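Local coordinates for protein ComZ (PDB 6QVI) that probably serves as a pilus tip-associated DNA receptor in natural competence, joining a pseudopilin-like domain to a beta-solenoid domain, at residues T155-V160 / K491-Y496; G445-A450 / G463-G468. All coordinates share one frame; numbering follows the deposited sequence.

Interaction 1: T155-V160 / K491-Y496; sequences TIRGGV and KAEVVY
Lys491 lays its CB beside the methyl CG2 of Thr155, 3.9 Å away, the two side chains crossing at about a right angle. Here, in the beta-solenoid domain, strands 153-157 and 491-496 pair in parallel, although more than 300 residues of chain separate them. Ala492 lends its carbonyl O to Thr155 N (3.0 Å). Glu493 turns to the face that carries Thr155 and Arg157. Its CG stands anti to the backbone N (chi1 157°) and the rest of the chain is extended, which carries the carboxylate past Thr155 to the aliphatic part of Arg157. OE2 lies at the edge of the guanidinium, near its plane, but stays 4.1 Å from Arg157 NH1, longer than a salt bridge; OE2 is hydrogen-bonded to Tyr191 OH, and Arg157 NE to the carbonyl O of Arg185. Without the carboxylate, as with an alanine here, Tyr191 OH is likely to lose this partner and Arg157 its nearby counter-charge. Val494 bonds through both backbone polar atoms: its N to Thr155 O, its O to Arg157 N. On the Glu493 face, Val495 CG2 rests 4.2 Å from Arg157 CG. Tyr496 sends its ring away from the neighbouring strand, while its N donates to Arg157 O at 2.8 Å (N-H...O 165°).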
loop_
_atom_site.group_PDB
_atom_site.type_symbol
_atom_site.label_atom_id
_atom_site.label_comp_id
_atom_site.label_asym_id
_atom_site.label_seq_id
_atom_site.Cartn_x
_atom_site.Cartn_y
_atom_site.Cartn_z
ATOM N N THR A 155 18.217 -6.452 -3.808
ATOM C CA THR A 155 17.466 -7.165 -4.791
ATOM C C THR A 155 16.095 -6.969 -4.200
ATOM O O THR A 155 15.810 -7.477 -3.156
ATOM C CB THR A 155 17.866 -8.626 -4.954
ATOM O OG1 THR A 155 16.759 -9.470 -4.667
ATOM C CG2 THR A 155 18.965 -8.960 -4.071
ATOM N N ILE A 156 15.244 -6.252 -4.905
ATOM C CA ILE A 156 13.935 -5.828 -4.412
ATOM C C ILE A 156 12.885 -6.500 -5.277
ATOM O O ILE A 156 12.756 -6.183 -6.472
ATOM C CB ILE A 156 13.746 -4.299 -4.450
ATOM C CG1 ILE A 156 14.767 -3.543 -3.610
ATOM C CG2 ILE A 156 12.318 -3.899 -4.087
ATOM C CD1 ILE A 156 15.770 -2.788 -4.473
ATOM N N ARG A 157 12.103 -7.403 -4.689
ATOM C CA ARG A 157 11.031 -8.031 -5.454
ATOM C C ARG A 157 9.765 -7.243 -5.125
ATOM O O ARG A 157 9.065 -7.502 -4.138
ATOM C CB ARG A 157 10.966 -9.517 -5.129
ATOM C CG ARG A 157 12.369 -10.019 -4.966
ATOM C CD ARG A 157 12.535 -11.490 -5.123
ATOM N NE ARG A 157 12.440 -11.797 -6.531
ATOM C CZ ARG A 157 13.180 -12.717 -7.123
ATOM N NH1 ARG A 157 14.061 -13.404 -6.408
ATOM N NH2 ARG A 157 13.045 -12.945 -8.424
ATOM N N GLY A 158 9.488 -6.248 -5.967
ATOM C CA GLY A 158 8.391 -5.328 -5.756
ATOM C C GLY A 158 8.760 -3.912 -6.162
ATOM O O GLY A 158 9.878 -3.660 -6.632
ATOM N N GLY A 159 7.849 -2.954 -6.003
ATOM C CA GLY A 159 8.147 -1.613 -6.445
ATOM C C GLY A 159 9.045 -0.898 -5.478
ATOM O O GLY A 159 9.231 -1.335 -4.340
ATOM N N VAL A 160 9.602 0.207 -5.929
ATOM C CA VAL A 160 10.359 1.087 -5.081
ATOM C C VAL A 160 9.932 2.500 -5.425
ATOM O O VAL A 160 10.073 2.916 -6.523
ATOM C CB VAL A 160 11.888 0.944 -5.132
ATOM C CG1 VAL A 160 12.355 -0.309 -5.792
ATOM C CG2 VAL A 160 12.537 2.138 -5.746
ATOM N N LYS A 491 24.475 -7.793 -1.343
ATOM C CA LYS A 491 23.058 -7.556 -1.533
ATOM C C LYS A 491 22.257 -8.076 -0.350
ATOM O O LYS A 491 22.436 -9.223 0.079
ATOM C CB LYS A 491 22.604 -8.252 -2.826
ATOM C CG LYS A 491 23.368 -7.736 -4.059
ATOM C CD LYS A 491 22.936 -8.384 -5.385
ATOM C CE LYS A 491 23.492 -7.650 -6.620
ATOM N NZ LYS A 491 22.913 -8.195 -7.889
ATOM N N ALA A 492 21.376 -7.227 0.162
ATOM C CA ALA A 492 20.241 -7.632 0.969
ATOM C C ALA A 492 19.005 -7.639 0.080
ATOM O O ALA A 492 19.028 -7.117 -1.033
ATOM C CB ALA A 492 20.055 -6.695 2.154
ATOM N N GLU A 493 17.921 -8.261 0.552
ATOM C CA GLU A 493 16.752 -8.420 -0.305
ATOM C C GLU A 493 15.454 -8.106 0.431
ATOM O O GLU A 493 15.295 -8.421 1.610
ATOM C CB GLU A 493 16.740 -9.834 -0.939
ATOM C CG GLU A 493 15.355 -10.323 -1.395
ATOM C CD GLU A 493 15.384 -11.628 -2.187
ATOM O OE1 GLU A 493 16.476 -12.154 -2.495
ATOM O OE2 GLU A 493 14.295 -12.089 -2.572
ATOM N N VAL A 494 14.512 -7.495 -0.280
ATOM C CA VAL A 494 13.203 -7.191 0.268
ATOM C C VAL A 494 12.168 -7.806 -0.653
ATOM O O VAL A 494 12.215 -7.608 -1.872
ATOM C CB VAL A 494 12.937 -5.677 0.427
ATOM C CG1 VAL A 494 11.583 -5.454 1.134
ATOM C CG2 VAL A 494 14.077 -4.955 1.169
ATOM N N VAL A 495 11.210 -8.515 -0.076
ATOM C CA VAL A 495 10.217 -9.209 -0.864
ATOM C C VAL A 495 8.867 -8.619 -0.524
ATOM O O VAL A 495 8.378 -8.762 0.604
ATOM C CB VAL A 495 10.257 -10.714 -0.607
ATOM C CG1 VAL A 495 9.161 -11.430 -1.383
ATOM C CG2 VAL A 495 11.639 -11.234 -1.007
ATOM N N TYR A 496 8.276 -7.922 -1.484
ATOM C CA TYR A 496 7.012 -7.279 -1.207
ATOM C C TYR A 496 5.915 -8.326 -1.188
ATOM O O TYR A 496 5.703 -9.037 -2.174
ATOM C CB TYR A 496 6.729 -6.185 -2.222
ATOM C CG TYR A 496 5.323 -5.655 -2.091
ATOM C CD1 TYR A 496 4.586 -5.332 -3.206
ATOM C CD2 TYR A 496 4.767 -5.388 -0.844
ATOM C CE1 TYR A 496 3.324 -4.829 -3.091
ATOM C CE2 TYR A 496 3.478 -4.886 -0.722
ATOM C CZ TYR A 496 2.768 -4.607 -1.850
ATOM O OH TYR A 496 1.488 -4.108 -1.744
#

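Interaction 2: G445-A450 / G463-G468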
loop_
_atom_site.group_PDB
_atom_site.type_symbol
_atom_site.label_atom_id
_atom_site.label_comp_id
_atom_site.label_asym_id
_atom_site.label_seq_id
_atom_site.Cartn_x
_atom_site.Cartn_y
_atom_site.Cartn_z
ATOM N N GLY A 445 18.547 -10.481 11.939
ATOM C CA GLY A 445 17.942 -11.787 11.707
ATOM C C GLY A 445 17.806 -12.113 10.232
ATOM O O GLY A 445 17.711 -11.228 9.380
ATOM N N GLN A 446 17.848 -13.406 9.915
ATOM C CA GLN A 446 17.920 -13.725 8.498
ATOM C C GLN A 446 16.575 -13.548 7.808
ATOM O O GLN A 446 16.522 -13.101 6.661
ATOM C CB GLN A 446 18.481 -15.139 8.302
ATOM C CG GLN A 446 20.003 -15.074 8.172
ATOM C CD GLN A 446 20.649 -16.144 7.295
ATOM O OE1 GLN A 446 21.861 -16.082 7.071
ATOM N NE2 GLN A 446 19.864 -17.110 6.794
ATOM N N HIS A 447 15.479 -13.860 8.498
ATOM C CA HIS A 447 14.150 -13.799 7.911
ATOM C C HIS A 447 13.229 -13.116 8.910
ATOM O O HIS A 447 13.049 -13.605 10.027
ATOM C CB HIS A 447 13.662 -15.201 7.541
ATOM C CG HIS A 447 14.573 -15.920 6.582
ATOM N ND1 HIS A 447 15.417 -15.258 5.713
ATOM C CD2 HIS A 447 14.789 -17.241 6.374
ATOM C CE1 HIS A 447 16.099 -16.134 5.001
ATOM N NE2 HIS A 447 15.738 -17.346 5.380
ATOM N N VAL A 448 12.662 -11.971 8.530
ATOM C CA VAL A 448 11.593 -11.373 9.314
ATOM C C VAL A 448 10.452 -11.031 8.364
ATOM O O VAL A 448 10.671 -10.569 7.238
ATOM C CB VAL A 448 12.090 -10.150 10.108
ATOM C CG1 VAL A 448 12.884 -9.295 9.235
ATOM C CG2 VAL A 448 10.938 -9.357 10.664
ATOM N N MET A 449 9.237 -11.293 8.810
ATOM C CA MET A 449 8.066 -11.207 7.960
ATOM C C MET A 449 7.116 -10.243 8.651
ATOM O O MET A 449 6.398 -10.613 9.588
ATOM C CB MET A 449 7.498 -12.604 7.723
ATOM C CG MET A 449 6.071 -12.684 7.267
ATOM S SD MET A 449 5.675 -14.413 6.864
ATOM C CE MET A 449 6.739 -14.737 5.468
ATOM N N ALA A 450 7.183 -8.991 8.229
ATOM C CA ALA A 450 6.407 -7.943 8.861
ATOM C C ALA A 450 6.407 -6.701 7.984
ATOM O O ALA A 450 7.415 -6.417 7.333
ATOM C CB ALA A 450 7.010 -7.628 10.232
ATOM N N GLY A 463 22.460 -10.734 2.871
ATOM C CA GLY A 463 22.040 -12.115 3.035
ATOM C C GLY A 463 20.689 -12.302 3.674
ATOM O O GLY A 463 20.091 -13.380 3.536
ATOM N N ASN A 464 20.222 -11.303 4.397
ATOM C CA ASN A 464 18.963 -11.364 5.110
ATOM C C ASN A 464 17.874 -10.775 4.248
ATOM O O ASN A 464 18.108 -9.842 3.475
ATOM C CB ASN A 464 19.119 -10.605 6.430
ATOM C CG ASN A 464 20.332 -11.119 7.209
ATOM O OD1 ASN A 464 21.447 -11.035 6.719
ATOM N ND2 ASN A 464 20.125 -11.579 8.409
ATOM N N VAL A 465 16.685 -11.333 4.371
ATOM C CA VAL A 465 15.560 -10.943 3.541
ATOM C C VAL A 465 14.398 -10.543 4.440
ATOM O O VAL A 465 14.148 -11.164 5.478
ATOM C CB VAL A 465 15.204 -12.061 2.521
ATOM C CG1 VAL A 465 14.840 -13.341 3.202
ATOM C CG2 VAL A 465 14.079 -11.628 1.589
ATOM N N LEU A 466 13.715 -9.470 4.058
ATOM C CA LEU A 466 12.544 -8.988 4.772
ATOM C C LEU A 466 11.343 -9.139 3.865
ATOM O O LEU A 466 11.367 -8.683 2.713
ATOM C CB LEU A 466 12.703 -7.535 5.195
ATOM C CG LEU A 466 11.444 -6.900 5.744
ATOM C CD1 LEU A 466 10.958 -7.652 6.986
ATOM C CD2 LEU A 466 11.825 -5.533 6.083
ATOM N N PHE A 467 10.330 -9.831 4.359
ATOM C CA PHE A 467 9.085 -10.002 3.638
ATOM C C PHE A 467 8.031 -9.106 4.249
ATOM O O PHE A 467 7.871 -9.078 5.474
ATOM C CB PHE A 467 8.628 -11.455 3.667
ATOM C CG PHE A 467 9.709 -12.437 3.328
ATOM C CD1 PHE A 467 9.740 -13.053 2.087
ATOM C CD2 PHE A 467 10.667 -12.788 4.262
ATOM C CE1 PHE A 467 10.727 -13.981 1.772
ATOM C CE2 PHE A 467 11.656 -13.725 3.953
ATOM C CZ PHE A 467 11.678 -14.320 2.706
ATOM N N GLY A 468 7.291 -8.414 3.400
ATOM C CA GLY A 468 6.391 -7.396 3.885
ATOM C C GLY A 468 6.633 -6.147 3.064
ATOM O O GLY A 468 6.246 -6.118 1.895
#
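From His447 opposite Val465 to Met449 opposite Phe467, two strands run parallel, their axes 4.9 Å apart at closest and 15° from alignment. Val465 N donates to Gln446 O, Phe467 N to Val448 O (3.0 Å) and Ala450 N to Phe467 O (2.8 Å); the bond from Val448 N to Val465 O is weak. Ahead of the strands, Asn464 reaches back to Gly445 with its amide: ND2 approaches the carbonyl O at 2.6 Å from above the carbonyl plane, while that O lies nearly in the amide plane of Asn464. Gly445 O also accepts a bond from Gln443 NE2. The Gln446 side chain crosses Asn464 at about a right angle, its CG 3.5 Å from ND2. This is the stacking of successive coils in a beta-solenoid: equivalent positions lie 18 residues apart in sequence, and the chain bends into the next face of the coil at Ala450 and at Gly468. One face of the strand pair carries His447, Met449, Val465 and Phe467. The imidazole touches Val465 CG1 through ND1 and CE1, and Met449, bent at chi3 (-65°), brings CE to within 4.2 Å of Phe467 CB. The Phe467 ring has Val465 CG2 over one face, toward the rim, 3.8 Å above its plane, and Val448 O in plane at its edge; Tyr191 adds an edge-to-face ring contact. On the other face, the methyl CD1 of Leu466 packs against Val448 CG1.

In the fold
Interactions 1 and 2 lie in the same sheet of the beta-solenoid domain, their centres about 11 Å apart. Strand 465-467, the second partner of interaction 2, lies beside strand 491-496 of interaction 1, so the order across this part of the sheet is 447-449, 465-467, 491-496, 153-157. Probable hydrogen bonds join the contacts: Val495 N to Leu466 O at 2.8 Å and Gly468 N to Val495 O at 3.0 Å. Val495 also packs on Val465 and Phe467, and Tyr191 meets both contacts, through Glu493 and Phe467. Both segments of interaction 2 fall between those of interaction 1 in sequence, local coil stacking inside a distant pairing.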